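Side-chain contacts in disulfide isomerase DsbG N-terminal domain-containing protein (Helicobacter pylori, PDB 3TDG), which probably acts as a thiol-disulfide oxidoreductase of the DsbG type, reducing disulfide bonds with a thioredoxin-fold domain: residues A[151-156]-A[170-175]; A[164-169]-A[178-183]. One frame throughout, in Å; residues are numbered along the deposited sequence.

Both contacts lie in the thioredoxin-fold domain and pack the helical connection between strands 150-155 and 177-182 against the sheet that holds these two parallel neighbours. Their centres are about 5 Å apart, and Val178 touches Ile153 and His172 as well as Leu169, which places both contacts on the same sheet face. Both belong to the core. In contact 2 leucines of 164-169 meet a valine and a methionine, all buried, and 157 Å² is covered. Contact 1 is smaller, at 99 Å², and reaches nearer the surface through the partly exposed His172, which two buried aliphatic residues receive. That histidine has a polar partner in 164-169, whereas contact 2 rests on apolar side chains alone.

Contact 1: A[151-156]-A[170-175]; sequences LYIVSD and RDHLKE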
loop_
_atom_site.group_PDB
_atom_site.type_symbol
_atom_site.label_atom_id
_atom_site.label_comp_id
_atom_site.label_asym_id
_atom_site.label_seq_id
_atom_site.Cartn_x
_atom_site.Cartn_y
_atom_site.Cartn_z
ATOM N N LEU A 151 -28.282 -10.178 14.443
ATOM C CA LEU A 151 -27.218 -9.661 15.312
ATOM C C LEU A 151 -26.095 -10.679 15.503
ATOM O O LEU A 151 -26.301 -11.721 16.112
ATOM C CB LEU A 151 -27.795 -9.257 16.670
ATOM C CG LEU A 151 -26.860 -8.799 17.792
ATOM C CD1 LEU A 151 -26.027 -7.588 17.380
ATOM C CD2 LEU A 151 -27.700 -8.479 19.010
ATOM N N TYR A 152 -24.921 -10.366 14.979
ATOM C CA TYR A 152 -23.739 -11.168 15.220
ATOM C C TYR A 152 -23.080 -10.750 16.537
ATOM O O TYR A 152 -22.899 -9.557 16.790
ATOM C CB TYR A 152 -22.736 -10.981 14.090
ATOM C CG TYR A 152 -22.959 -11.891 12.916
ATOM C CD1 TYR A 152 -22.480 -13.211 12.936
ATOM C CD2 TYR A 152 -23.646 -11.449 11.781
ATOM C CE1 TYR A 152 -22.669 -14.056 11.848
ATOM C CE2 TYR A 152 -23.845 -12.291 10.682
ATOM C CZ TYR A 152 -23.355 -13.592 10.721
ATOM O OH TYR A 152 -23.548 -14.445 9.649
ATOM N N ILE A 153 -22.733 -11.732 17.363
ATOM C CA ILE A 153 -22.002 -11.494 18.602
ATOM C C ILE A 153 -20.723 -12.346 18.641
ATOM O O ILE A 153 -20.793 -13.566 18.776
ATOM C CB ILE A 153 -22.886 -11.806 19.828
ATOM C CG1 ILE A 153 -24.189 -10.998 19.762
ATOM C CG2 ILE A 153 -22.106 -11.528 21.157
ATOM C CD1 ILE A 153 -25.103 -11.186 20.915
ATOM N N VAL A 154 -19.566 -11.716 18.502
ATOM C CA VAL A 154 -18.288 -12.423 18.610
ATOM C C VAL A 154 -17.916 -12.416 20.094
ATOM O O VAL A 154 -17.891 -11.357 20.722
ATOM C CB VAL A 154 -17.199 -11.809 17.741
ATOM C CG1 VAL A 154 -15.874 -12.610 17.852
ATOM C CG2 VAL A 154 -17.662 -11.738 16.267
ATOM N N SER A 155 -17.682 -13.607 20.645
ATOM C CA SER A 155 -17.653 -13.813 22.085
ATOM C C SER A 155 -16.637 -14.905 22.472
ATOM O O SER A 155 -16.556 -15.951 21.813
ATOM C CB SER A 155 -19.043 -14.199 22.575
ATOM O OG SER A 155 -19.078 -14.377 23.995
ATOM N N ASP A 156 -15.874 -14.635 23.533
ATOM C CA ASP A 156 -14.871 -15.557 24.058
ATOM C C ASP A 156 -15.406 -16.095 25.391
ATOM O O ASP A 156 -15.845 -15.325 26.236
ATOM C CB ASP A 156 -13.540 -14.825 24.242
ATOM C CG ASP A 156 -12.381 -15.765 24.593
ATOM O OD1 ASP A 156 -11.484 -15.918 23.735
ATOM O OD2 ASP A 156 -12.362 -16.344 25.717
ATOM N N ARG A 170 -31.102 -13.467 26.198
ATOM C CA ARG A 170 -32.578 -13.595 26.158
ATOM C C ARG A 170 -33.297 -12.274 25.856
ATOM O O ARG A 170 -34.358 -12.285 25.220
ATOM C CB ARG A 170 -33.133 -14.217 27.446
ATOM C CG ARG A 170 -32.947 -15.716 27.532
ATOM C CD ARG A 170 -33.443 -16.264 28.853
ATOM N NE ARG A 170 -33.001 -17.642 29.087
ATOM C CZ ARG A 170 -31.881 -17.980 29.724
ATOM N NH1 ARG A 170 -31.057 -17.047 30.199
ATOM N NH2 ARG A 170 -31.575 -19.260 29.892
ATOM N N ASP A 171 -32.722 -11.147 26.298
ATOM C CA ASP A 171 -33.276 -9.819 25.959
ATOM C C ASP A 171 -33.020 -9.445 24.518
ATOM O O ASP A 171 -33.908 -8.900 23.859
ATOM C CB ASP A 171 -32.741 -8.716 26.878
ATOM C CG ASP A 171 -33.307 -8.794 28.272
ATOM O OD1 ASP A 171 -34.186 -9.642 28.540
ATOM O OD2 ASP A 171 -32.857 -8.008 29.122
ATOM N N HIS A 172 -31.809 -9.734 24.026
ATOM C CA HIS A 172 -31.473 -9.525 22.608
ATOM C C HIS A 172 -32.418 -10.287 21.684
ATOM O O HIS A 172 -32.676 -9.849 20.560
ATOM C CB HIS A 172 -30.045 -9.981 22.296
ATOM C CG HIS A 172 -28.976 -9.035 22.746
ATOM N ND1 HIS A 172 -28.775 -7.802 22.165
ATOM C CD2 HIS A 172 -28.012 -9.167 23.688
ATOM C CE1 HIS A 172 -27.750 -7.205 22.746
ATOM N NE2 HIS A 172 -27.270 -8.012 23.675
ATOM N N LEU A 173 -32.904 -11.438 22.154
ATOM C CA LEU A 173 -33.739 -12.321 21.336
ATOM C C LEU A 173 -35.101 -11.699 21.069
ATOM O O LEU A 173 -35.599 -11.765 19.951
ATOM C CB LEU A 173 -33.854 -13.723 21.942
ATOM C CG LEU A 173 -32.546 -14.522 21.803
ATOM C CD1 LEU A 173 -32.569 -15.867 22.548
ATOM C CD2 LEU A 173 -32.140 -14.709 20.338
ATOM N N LYS A 174 -35.670 -11.057 22.084
ATOM C CA LYS A 174 -36.881 -10.250 21.907
ATOM C C LYS A 174 -36.800 -9.334 20.683
ATOM O O LYS A 174 -37.797 -9.152 19.995
ATOM C CB LYS A 174 -37.203 -9.460 23.182
ATOM C CG LYS A 174 -37.740 -10.345 24.296
ATOM C CD LYS A 174 -37.505 -9.763 25.685
ATOM C CE LYS A 174 -38.150 -10.657 26.741
ATOM N NZ LYS A 174 -37.888 -10.191 28.134
ATOM N N GLU A 175 -35.608 -8.815 20.380
ATOM C CA GLU A 175 -35.438 -7.852 19.280
ATOM C C GLU A 175 -34.720 -8.353 18.022
ATOM O O GLU A 175 -34.862 -7.752 16.951
ATOM C CB GLU A 175 -34.720 -6.591 19.779
ATOM C CG GLU A 175 -35.200 -6.057 21.123
ATOM C CD GLU A 175 -36.593 -5.427 21.091
ATOM O OE1 GLU A 175 -37.114 -5.138 22.191
ATOM O OE2 GLU A 175 -37.166 -5.209 19.993
#
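His172 NE2 makes a weak hydrogen bond with Glu165 OE2, a carboxylate oxygen of the preceding helix. This bond holds the NE2 side of the imidazole, while Leu151 and Ile153 meet other parts of the ring. These belong to the strand that opens the beta-alpha-beta crossover of the thioredoxin fold, and the histidine belongs to helix 169-175, the second of the two short helices in that crossover. The nearest backbones, at Leu151 and His172, keep their CA atoms 8.4 Å apart, so side chains must bridge the gap. The histidine does so with CG anti to its own carbonyl carbon (chi1 -77°), and its CB points at the strand. Ile153 reaches one face of the ring with CD1, which stands 4.5 Å from His172 CD2, a loose approach. Leu260 of strand 259-262 and Val178 of strand 177-182 also touch the histidine, so three strands of one sheet share it. The Ile153 side chain is close to Cys159 and Cys162, a CxxC pair at a helix start that is probably the redox site, but does not contact it. Leu151 carries the closer half of the contact. Its chi1 of 175° swings the CG fork away from the backbone N and out toward the helix, bringing CD2 obliquely to the ring, 3.4 Å from His172 ND1 and 3.9 Å from His172 CE1.

Contact 2: A[164-169]-A[178-183]; sequences KELTKL and VRMVVV
Leu169 divides its two methyls between Val178 and Met180, and its side chain can be followed outward atom by atom. CB points at the strand, but at that level nothing of 178-183 is yet within van der Waals range. CG is anti to the backbone N (chi1 -177°), which carries the fork across the gap between backbones whose closest CA atoms, those of Leu169 and Val178, are 8.1 Å apart. Of the two tips, CD1 rests across the valine isopropyl group, nearest to Val178 CG1 at 3.7 Å, with Val178 CB and Val178 CG2 both at 4.0 Å. The other tip, CD2, turns to the thioether, a looser approach of 4.4 Å to Met180 SD. Met180 runs out extended beyond CG, and this straight chain delivers its terminal methyl to the helix, with CE 3.9 Å from Leu166 CD1. The two side chains cross at about a right angle, and their end methyls are what touch. The leucines also support each other, since Leu166 CD1 is 3.9 Å from Leu169 CD2. A backbone bond from Leu169 N to Leu166 O ties them where helix 160-167 gives way to helix 169-175. The contact thus lays the helical part of the thioredoxin-type beta-alpha-beta crossover on its second strand, 177-182. Helix 211-222 closes the same apolar layer, with Tyr222 touching Leu166 and Met180 and Ile215 touching Leu169, while within the sheet strand 177-182 is held between strands 137-139 and 150-155.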
loop_
_atom_site.group_PDB
_atom_site.type_symbol
_atom_site.label_atom_id
_atom_site.label_comp_id
_atom_site.label_asym_id
_atom_site.label_seq_id
_atom_site.Cartn_x
_atom_site.Cartn_y
_atom_site.Cartn_z
ATOM N N LYS A 164 -20.817 -11.273 30.898
ATOM C CA LYS A 164 -21.829 -10.239 31.139
ATOM C C LYS A 164 -22.741 -10.071 29.927
ATOM O O LYS A 164 -23.972 -10.047 30.057
ATOM C CB LYS A 164 -21.161 -8.904 31.521
ATOM C CG LYS A 164 -22.018 -7.658 31.240
ATOM C CD LYS A 164 -21.322 -6.410 31.783
ATOM C CE LYS A 164 -21.294 -5.276 30.773
ATOM N NZ LYS A 164 -19.917 -4.719 30.736
ATOM N N GLU A 165 -22.140 -9.947 28.748
ATOM C CA GLU A 165 -22.907 -9.909 27.509
ATOM C C GLU A 165 -23.833 -11.142 27.378
ATOM O O GLU A 165 -24.991 -11.016 26.973
ATOM C CB GLU A 165 -21.976 -9.770 26.298
ATOM C CG GLU A 165 -22.692 -9.796 24.938
ATOM C CD GLU A 165 -23.717 -8.665 24.752
ATOM O OE1 GLU A 165 -23.443 -7.521 25.161
ATOM O OE2 GLU A 165 -24.794 -8.914 24.167
ATOM N N LEU A 166 -23.337 -12.320 27.747
ATOM C CA LEU A 166 -24.168 -13.530 27.692
ATOM C C LEU A 166 -25.473 -13.430 28.516
ATOM O O LEU A 166 -26.499 -13.978 28.117
ATOM C CB LEU A 166 -23.356 -14.766 28.069
ATOM C CG LEU A 166 -24.071 -16.123 28.008
ATOM C CD1 LEU A 166 -24.608 -16.402 26.601
ATOM C CD2 LEU A 166 -23.180 -17.234 28.496
ATOM N N THR A 167 -25.449 -12.711 29.641
ATOM C CA THR A 167 -26.665 -12.535 30.466
ATOM C C THR A 167 -27.761 -11.750 29.738
ATOM O O THR A 167 -28.940 -11.851 30.081
ATOM C CB THR A 167 -26.370 -11.874 31.853
ATOM O OG1 THR A 167 -25.944 -10.516 31.664
ATOM C CG2 THR A 167 -25.287 -12.632 32.610
ATOM N N LYS A 168 -27.371 -10.983 28.726
ATOM C CA LYS A 168 -28.304 -10.158 27.957
ATOM C C LYS A 168 -28.897 -10.876 26.751
ATOM O O LYS A 168 -29.707 -10.291 26.013
ATOM C CB LYS A 168 -27.604 -8.880 27.485
ATOM C CG LYS A 168 -26.841 -8.163 28.593
ATOM C CD LYS A 168 -26.283 -6.841 28.139
ATOM C CE LYS A 168 -25.554 -6.158 29.298
ATOM N NZ LYS A 168 -24.994 -4.837 28.901
ATOM N N LEU A 169 -28.501 -12.133 26.545
ATOM C CA LEU A 169 -28.883 -12.866 25.331
ATOM C C LEU A 169 -30.400 -13.026 25.151
ATOM O O LEU A 169 -30.909 -12.746 24.074
ATOM C CB LEU A 169 -28.163 -14.226 25.244
ATOM C CG LEU A 169 -28.398 -15.080 23.996
ATOM C CD1 LEU A 169 -27.992 -14.339 22.722
ATOM C CD2 LEU A 169 -27.656 -16.420 24.135
ATOM N N VAL A 178 -30.035 -13.826 16.944
ATOM C CA VAL A 178 -28.619 -13.735 17.290
ATOM C C VAL A 178 -27.812 -14.877 16.682
ATOM O O VAL A 178 -28.185 -16.047 16.809
ATOM C CB VAL A 178 -28.441 -13.709 18.830
ATOM C CG1 VAL A 178 -26.963 -13.941 19.235
ATOM C CG2 VAL A 178 -28.983 -12.401 19.391
ATOM N N ARG A 179 -26.728 -14.520 15.996
ATOM C CA ARG A 179 -25.707 -15.476 15.597
ATOM C C ARG A 179 -24.469 -15.304 16.473
ATOM O O ARG A 179 -23.616 -14.438 16.224
ATOM C CB ARG A 179 -25.345 -15.332 14.121
ATOM C CG ARG A 179 -26.527 -15.618 13.191
ATOM C CD ARG A 179 -26.147 -15.521 11.744
ATOM N NE ARG A 179 -27.320 -15.791 10.914
ATOM C CZ ARG A 179 -27.447 -15.438 9.641
ATOM N NH1 ARG A 179 -26.466 -14.797 9.020
ATOM N NH2 ARG A 179 -28.559 -15.746 8.990
ATOM N N MET A 180 -24.379 -16.140 17.498
ATOM C CA MET A 180 -23.257 -16.081 18.407
ATOM C C MET A 180 -22.048 -16.867 17.850
ATOM O O MET A 180 -22.149 -18.060 17.561
ATOM C CB MET A 180 -23.687 -16.616 19.768
ATOM C CG MET A 180 -22.712 -16.274 20.874
ATOM S SD MET A 180 -23.541 -16.343 22.456
ATOM C CE MET A 180 -22.121 -16.487 23.541
ATOM N N VAL A 181 -20.921 -16.180 17.703
ATOM C CA VAL A 181 -19.700 -16.766 17.178
ATOM C C VAL A 181 -18.714 -16.898 18.344
ATOM O O VAL A 181 -18.149 -15.892 18.801
ATOM C CB VAL A 181 -19.106 -15.881 16.058
ATOM C CG1 VAL A 181 -17.791 -16.456 15.521
ATOM C CG2 VAL A 181 -20.130 -15.705 14.915
ATOM N N VAL A 182 -18.547 -18.126 18.841
ATOM C CA VAL A 182 -17.755 -18.378 20.052
ATOM C C VAL A 182 -16.314 -18.702 19.658
ATOM O O VAL A 182 -16.041 -19.745 19.054
ATOM C CB VAL A 182 -18.382 -19.483 20.957
ATOM C CG1 VAL A 182 -17.589 -19.654 22.274
ATOM C CG2 VAL A 182 -19.805 -19.143 21.275
ATOM N N VAL A 183 -15.410 -17.781 19.964
ATOM C CA VAL A 183 -14.037 -17.869 19.491
ATOM C C VAL A 183 -13.076 -18.347 20.586
ATOM O O VAL A 183 -13.387 -18.257 21.784
ATOM C CB VAL A 183 -13.543 -16.521 18.939
ATOM C CG1 VAL A 183 -14.349 -16.129 17.681
ATOM C CG2 VAL A 183 -13.640 -15.414 20.031
#